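PDB 2HFS: mevalonate kinase, putative from Leishmania major, which probably catalyses the ATP-dependent phosphorylation of (R)-mevalonate to (R)-5-phosphomevalonate, an early step of isoprenoid and sterol biosynthesis. Local coordinates for residues 26-31 and 206-211; 217-222 and 257-262. One frame throughout, in Å; residues are numbered along the deposited sequence.

Contact 1 of 2, residues 26-31 and 206-211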
loop_
_atom_site.group_PDB
_atom_site.type_symbol
_atom_site.label_atom_id
_atom_site.label_comp_id
_atom_site.label_asym_id
_atom_site.label_seq_id
_atom_site.Cartn_x
_atom_site.Cartn_y
_atom_site.Cartn_z
ATOM N N GLY A 26 -1.618 -8.717 9.350
ATOM C CA GLY A 26 -2.411 -8.086 10.386
ATOM C C GLY A 26 -3.488 -7.097 9.972
ATOM O O GLY A 26 -3.978 -6.354 10.795
ATOM N N GLU A 27 -3.863 -7.099 8.697
ATOM C CA GLU A 27 -5.088 -6.421 8.273
ATOM C C GLU A 27 -6.270 -6.863 9.145
ATOM O O GLU A 27 -6.391 -8.047 9.514
ATOM C CB GLU A 27 -5.430 -6.708 6.818
ATOM C CG GLU A 27 -5.439 -8.178 6.448
ATOM C CD GLU A 27 -4.053 -8.647 6.025
ATOM O OE1 GLU A 27 -3.609 -8.259 4.913
ATOM O OE2 GLU A 27 -3.389 -9.363 6.812
ATOM N N HIS A 28 -7.146 -5.914 9.452
ATOM C CA HIS A 28 -8.320 -6.163 10.309
ATOM C C HIS A 28 -8.049 -6.325 11.802
ATOM O O HIS A 28 -8.704 -5.677 12.628
ATOM C CB HIS A 28 -9.182 -7.307 9.745
ATOM C CG HIS A 28 -9.840 -6.948 8.455
ATOM N ND1 HIS A 28 -10.916 -6.090 8.392
ATOM C CD2 HIS A 28 -9.544 -7.281 7.178
ATOM C CE1 HIS A 28 -11.265 -5.919 7.130
ATOM N NE2 HIS A 28 -10.437 -6.617 6.370
ATOM N N PHE A 29 -7.081 -7.162 12.162
ATOM C CA PHE A 29 -6.755 -7.367 13.583
ATOM C C PHE A 29 -6.094 -6.142 14.215
ATOM O O PHE A 29 -6.235 -5.883 15.429
ATOM C CB PHE A 29 -5.882 -8.606 13.747
ATOM C CG PHE A 29 -6.592 -9.885 13.382
ATOM C CD1 PHE A 29 -6.276 -10.566 12.212
ATOM C CD2 PHE A 29 -7.606 -10.391 14.199
ATOM C CE1 PHE A 29 -6.948 -11.746 11.867
ATOM C CE2 PHE A 29 -8.269 -11.588 13.871
ATOM C CZ PHE A 29 -7.941 -12.256 12.690
ATOM N N VAL A 30 -5.392 -5.385 13.379
ATOM C CA VAL A 30 -4.785 -4.118 13.773
ATOM C C VAL A 30 -5.811 -3.096 14.306
ATOM O O VAL A 30 -5.508 -2.312 15.217
ATOM C CB VAL A 30 -3.975 -3.523 12.590
ATOM C CG1 VAL A 30 -4.908 -3.149 11.410
ATOM C CG2 VAL A 30 -3.141 -2.341 13.035
ATOM N N VAL A 31 -7.010 -3.108 13.728
ATOM C CA VAL A 31 -8.128 -2.281 14.179
ATOM C C VAL A 31 -8.425 -2.526 15.668
ATOM O O VAL A 31 -8.894 -1.627 16.366
ATOM C CB VAL A 31 -9.374 -2.531 13.296
ATOM C CG1 VAL A 31 -10.635 -1.847 13.838
ATOM C CG2 VAL A 31 -9.088 -2.084 11.867
ATOM N N ASN A 206 -16.505 -2.880 9.524
ATOM C CA ASN A 206 -17.702 -2.863 10.374
ATOM C C ASN A 206 -18.389 -4.223 10.508
ATOM O O ASN A 206 -18.882 -4.575 11.594
ATOM C CB ASN A 206 -18.647 -1.758 9.927
ATOM C CG ASN A 206 -18.021 -0.392 10.077
ATOM O OD1 ASN A 206 -17.328 -0.121 11.067
ATOM N ND2 ASN A 206 -18.255 0.482 9.102
ATOM N N ASP A 207 -18.384 -5.005 9.432
ATOM C CA ASP A 207 -18.775 -6.420 9.516
ATOM C C ASP A 207 -17.940 -7.171 10.561
ATOM O O ASP A 207 -18.475 -7.987 11.305
ATOM C CB ASP A 207 -18.654 -7.126 8.160
ATOM C CG ASP A 207 -19.821 -6.835 7.236
ATOM O OD1 ASP A 207 -20.736 -6.083 7.626
ATOM O OD2 ASP A 207 -19.895 -7.302 6.088
ATOM N N VAL A 208 -16.634 -6.898 10.611
ATOM C CA VAL A 208 -15.762 -7.530 11.606
ATOM C C VAL A 208 -16.129 -7.064 13.022
ATOM O O VAL A 208 -16.166 -7.876 13.957
ATOM C CB VAL A 208 -14.242 -7.343 11.279
ATOM C CG1 VAL A 208 -13.356 -8.041 12.319
ATOM C CG2 VAL A 208 -13.927 -7.890 9.897
ATOM N N HIS A 209 -16.428 -5.771 13.182
ATOM C CA HIS A 209 -16.847 -5.249 14.502
ATOM C C HIS A 209 -18.092 -5.954 15.004
ATOM O O HIS A 209 -18.184 -6.324 16.179
ATOM C CB HIS A 209 -17.168 -3.760 14.426
ATOM C CG HIS A 209 -15.975 -2.859 14.547
ATOM N ND1 HIS A 209 -15.145 -2.855 15.649
ATOM C CD2 HIS A 209 -15.510 -1.890 13.723
ATOM C CE1 HIS A 209 -14.199 -1.944 15.483
ATOM N NE2 HIS A 209 -14.400 -1.342 14.324
ATOM N N LYS A 210 -19.056 -6.110 14.101
ATOM C CA LYS A 210 -20.297 -6.799 14.390
ATOM C C LYS A 210 -20.054 -8.261 14.806
ATOM O O LYS A 210 -20.637 -8.741 15.783
ATOM C CB LYS A 210 -21.231 -6.710 13.179
HETATM N N MSE A 211 -19.183 -8.966 14.087
HETATM C CA MSE A 211 -18.897 -10.348 14.465
HETATM C C MSE A 211 -18.308 -10.417 15.875
HETATM O O MSE A 211 -18.613 -11.328 16.649
HETATM C CB MSE A 211 -17.948 -11.007 13.468
HETATM C CG MSE A 211 -17.639 -12.448 13.848
HETATM SE SE MSE A 211 -15.912 -12.935 13.152
HETATM C CE MSE A 211 -15.812 -14.834 13.833
#
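V208 presses its methyl CG2 against the imidazole of H28, with V208 CG2 lying 3.8 Å from H28 ND1. Segment 26-31 includes the end of the first conserved GHMP kinase motif, in the loop between strands 17-25 and 36-52; segment 206-211 is a turn of helix 201-214. Loop and helix meet through a few side chains with their backbones well apart, since the nearest CA atoms, of H28 and V208, are 7.7 Å from each other, and the surface buried on both sides together is a modest 133 Å².

Two separate pairs make up the interface. In the first, the methyl reaches the imidazole obliquely, a van der Waals contact near one ring nitrogen. The other ring nitrogen, NE2 of H28, is hydrogen-bonded to the carbonyl O of T286, in the glycine-rich loop that forms another GHMP kinase motif, a bond that would limit rotation of the ring and so is consistent with ND1 being the atom turned to the valine. CG2 of V208 also touches V261, while its other methyl, CG1, turns to F219. H28 itself has positive phi, 74°, and the turn around it is braced by V30 N bonding to G26 O at 3.1 Å.

The second pair, V31 with H209, sits nearer the solvent, and its side chains cross at about a right angle. With V31 CG1 trans to the main-chain nitrogen (chi1 172°), this branch is extended toward the helix, while CG2 lies beside that nitrogen and takes no part in this pair. H209 also meets the ring of H32, their planes inclined at about 55°. V31 CG1 settles almost evenly between two adjacent ring atoms, 3.8 Å from H209 NE2 and 3.9 Å from H209 CE1.

Contact 2 of 2, residues 217-222 and 257-262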
loop_
_atom_site.group_PDB
_atom_site.type_symbol
_atom_site.label_atom_id
_atom_site.label_comp_id
_atom_site.label_asym_id
_atom_site.label_seq_id
_atom_site.Cartn_x
_atom_site.Cartn_y
_atom_site.Cartn_z
ATOM N N VAL A 217 -16.230 -14.053 22.599
ATOM C CA VAL A 217 -15.259 -15.072 22.995
ATOM C C VAL A 217 -14.577 -15.713 21.789
ATOM O O VAL A 217 -13.376 -15.972 21.856
ATOM C CB VAL A 217 -15.814 -16.164 23.953
ATOM C CG1 VAL A 217 -14.692 -17.136 24.343
ATOM C CG2 VAL A 217 -16.387 -15.530 25.212
ATOM N N GLN A 218 -15.313 -15.957 20.704
ATOM C CA GLN A 218 -14.680 -16.552 19.522
ATOM C C GLN A 218 -13.704 -15.566 18.909
ATOM O O GLN A 218 -12.558 -15.932 18.609
ATOM C CB GLN A 218 -15.676 -17.051 18.466
ATOM C CG GLN A 218 -14.973 -17.979 17.436
ATOM C CD GLN A 218 -15.874 -18.549 16.327
ATOM O OE1 GLN A 218 -17.005 -18.966 16.577
ATOM N NE2 GLN A 218 -15.343 -18.600 15.109
ATOM N N PHE A 219 -14.147 -14.316 18.747
ATOM C CA PHE A 219 -13.293 -13.281 18.189
ATOM C C PHE A 219 -11.993 -13.121 18.996
ATOM O O PHE A 219 -10.905 -13.143 18.429
ATOM C CB PHE A 219 -14.018 -11.948 18.014
ATOM C CG PHE A 219 -13.208 -10.933 17.265
ATOM C CD1 PHE A 219 -12.222 -10.195 17.911
ATOM C CD2 PHE A 219 -13.400 -10.742 15.897
ATOM C CE1 PHE A 219 -11.450 -9.270 17.204
ATOM C CE2 PHE A 219 -12.631 -9.822 15.193
ATOM C CZ PHE A 219 -11.664 -9.089 15.851
ATOM N N LYS A 220 -12.113 -13.001 20.313
ATOM C CA LYS A 220 -10.949 -12.901 21.177
ATOM C C LYS A 220 -10.018 -14.082 20.957
ATOM O O LYS A 220 -8.798 -13.929 20.987
ATOM C CB LYS A 220 -11.363 -12.804 22.655
ATOM C CG LYS A 220 -10.193 -12.759 23.635
ATOM C CD LYS A 220 -9.251 -11.576 23.406
ATOM C CE LYS A 220 -8.236 -11.475 24.550
ATOM N NZ LYS A 220 -7.118 -10.557 24.213
ATOM N N ARG A 221 -10.584 -15.268 20.725
ATOM C CA ARG A 221 -9.721 -16.413 20.407
ATOM C C ARG A 221 -8.916 -16.175 19.113
ATOM O O ARG A 221 -7.703 -16.349 19.106
ATOM C CB ARG A 221 -10.504 -17.726 20.334
ATOM C CG ARG A 221 -9.597 -18.923 20.145
ATOM C CD ARG A 221 -10.301 -20.274 20.008
ATOM N NE ARG A 221 -10.953 -20.477 18.714
ATOM C CZ ARG A 221 -12.271 -20.622 18.551
ATOM N NH1 ARG A 221 -12.776 -20.818 17.335
ATOM N NH2 ARG A 221 -13.087 -20.578 19.601
ATOM N N LEU A 222 -9.588 -15.761 18.039
ATOM C CA LEU A 222 -8.908 -15.491 16.756
ATOM C C LEU A 222 -7.887 -14.355 16.846
ATOM O O LEU A 222 -6.821 -14.399 16.218
ATOM C CB LEU A 222 -9.936 -15.165 15.673
ATOM C CG LEU A 222 -11.036 -16.200 15.488
ATOM C CD1 LEU A 222 -12.019 -15.767 14.387
ATOM C CD2 LEU A 222 -10.426 -17.586 15.207
ATOM N N ARG A 257 -9.664 -15.878 6.854
ATOM C CA ARG A 257 -10.813 -16.657 6.409
ATOM C C ARG A 257 -11.827 -16.812 7.549
ATOM O O ARG A 257 -13.025 -16.787 7.306
ATOM C CB ARG A 257 -10.407 -18.051 5.928
ATOM C CG ARG A 257 -9.477 -18.110 4.728
ATOM C CD ARG A 257 -9.340 -19.527 4.203
ATOM N NE ARG A 257 -10.623 -20.054 3.718
ATOM C CZ ARG A 257 -10.802 -21.305 3.299
ATOM N NH1 ARG A 257 -9.783 -22.157 3.303
ATOM N NH2 ARG A 257 -12.000 -21.705 2.884
ATOM N N GLN A 258 -11.339 -16.937 8.787
ATOM C CA GLN A 258 -12.193 -17.200 9.951
ATOM C C GLN A 258 -12.928 -15.962 10.457
ATOM O O GLN A 258 -13.877 -16.091 11.227
ATOM C CB GLN A 258 -11.392 -17.847 11.086
ATOM C CG GLN A 258 -10.729 -19.164 10.677
ATOM C CD GLN A 258 -10.079 -19.901 11.829
ATOM O OE1 GLN A 258 -10.716 -20.172 12.849
ATOM N NE2 GLN A 258 -8.828 -20.282 11.643
ATOM N N ILE A 259 -12.494 -14.774 10.034
ATOM C CA ILE A 259 -13.259 -13.551 10.309
ATOM C C ILE A 259 -14.068 -13.138 9.081
ATOM O O ILE A 259 -14.564 -12.006 8.990
ATOM C CB ILE A 259 -12.378 -12.389 10.830
ATOM C CG1 ILE A 259 -11.261 -12.046 9.835
ATOM C CG2 ILE A 259 -11.839 -12.713 12.218
ATOM C CD1 ILE A 259 -10.738 -10.626 9.993
ATOM N N ASP A 260 -14.173 -14.081 8.142
ATOM C CA ASP A 260 -14.982 -13.941 6.942
ATOM C C ASP A 260 -14.588 -12.739 6.068
ATOM O O ASP A 260 -15.465 -11.984 5.619
ATOM C CB ASP A 260 -16.461 -13.859 7.354
ATOM C CG ASP A 260 -17.409 -13.907 6.181
ATOM O OD1 ASP A 260 -17.125 -14.626 5.206
ATOM O OD2 ASP A 260 -18.469 -13.238 6.161
ATOM N N VAL A 261 -13.285 -12.527 5.866
ATOM C CA VAL A 261 -12.844 -11.464 4.944
ATOM C C VAL A 261 -12.152 -11.983 3.681
ATOM O O VAL A 261 -11.628 -11.198 2.903
ATOM C CB VAL A 261 -11.988 -10.353 5.634
ATOM C CG1 VAL A 261 -12.759 -9.703 6.804
ATOM C CG2 VAL A 261 -10.630 -10.883 6.104
ATOM N N SER A 262 -12.160 -13.295 3.460
ATOM C CA SER A 262 -11.699 -13.820 2.155
ATOM C C SER A 262 -12.862 -13.907 1.162
ATOM O O SER A 262 -13.938 -13.374 1.428
ATOM C CB SER A 262 -10.949 -15.156 2.288
ATOM O OG SER A 262 -10.381 -15.539 1.029
#
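L222 and F219, three residues apart on helix 216-239, converge by apolar packing on the methyl CG2 of I259, where helix 242-258 gives way to a loop. L222 CD1 approaches I259 CG2 to 3.8 Å, the two side chains running past each other in opposite senses. F219 CE2 is looser, 4.2 Å from the same I259 CG2, which meets the phenyl ring obliquely. I259 holds CG1 between its backbone N and carbonyl carbon (chi1 58°); CG2 faces L222 and F219 and also touches F29, while CD1 at the end of the other branch reaches H28.

Contacts between apolar and polar atoms follow. L222 divides its two methyls over Q258: CD1 lies 3.7 Å from the backbone Q258 O, and CD2 comes to 3.5 Å from Q258 OE1 at the end of the extended side chain, a van der Waals contact with the side chains crossing obliquely.

Backbone bonds define the helix end. A Schellman motif closes it, with D260 at positive phi (59°) as the C' residue, D260 N bonded to R257 O at 3.1 Å and V261 N bonded to C256 O. The turn at D260 comes straight after I259 and carries the chain away from the helix.

The chemistry implies a mainly nonpolar contact, with the buried L222, F219 and I259 at its centre and exposed Q258 laid against the leucine at its edge.

How the contacts relate
Contact 1 precedes contact 2 along the chain, and the bridge is immediate: helix 201-214 of contact 1 is followed directly by helix 216-239 of contact 2. Their centres lie about 9 Å apart, on the same side of the molecule's centre, and they merge into one hydrophobic cluster. V208 CG1 packs 3.5 Å from F219 CE2, and H28 CB packs 3.7 Å from I259 CD1, so each segment pair meets the other. The loop after strand 17-25 is thus packed against helices 201-214, 216-239 and 242-258, some 175 residues or more later, so that a conserved motif of the N-terminal part is held against helices of the C-terminal part.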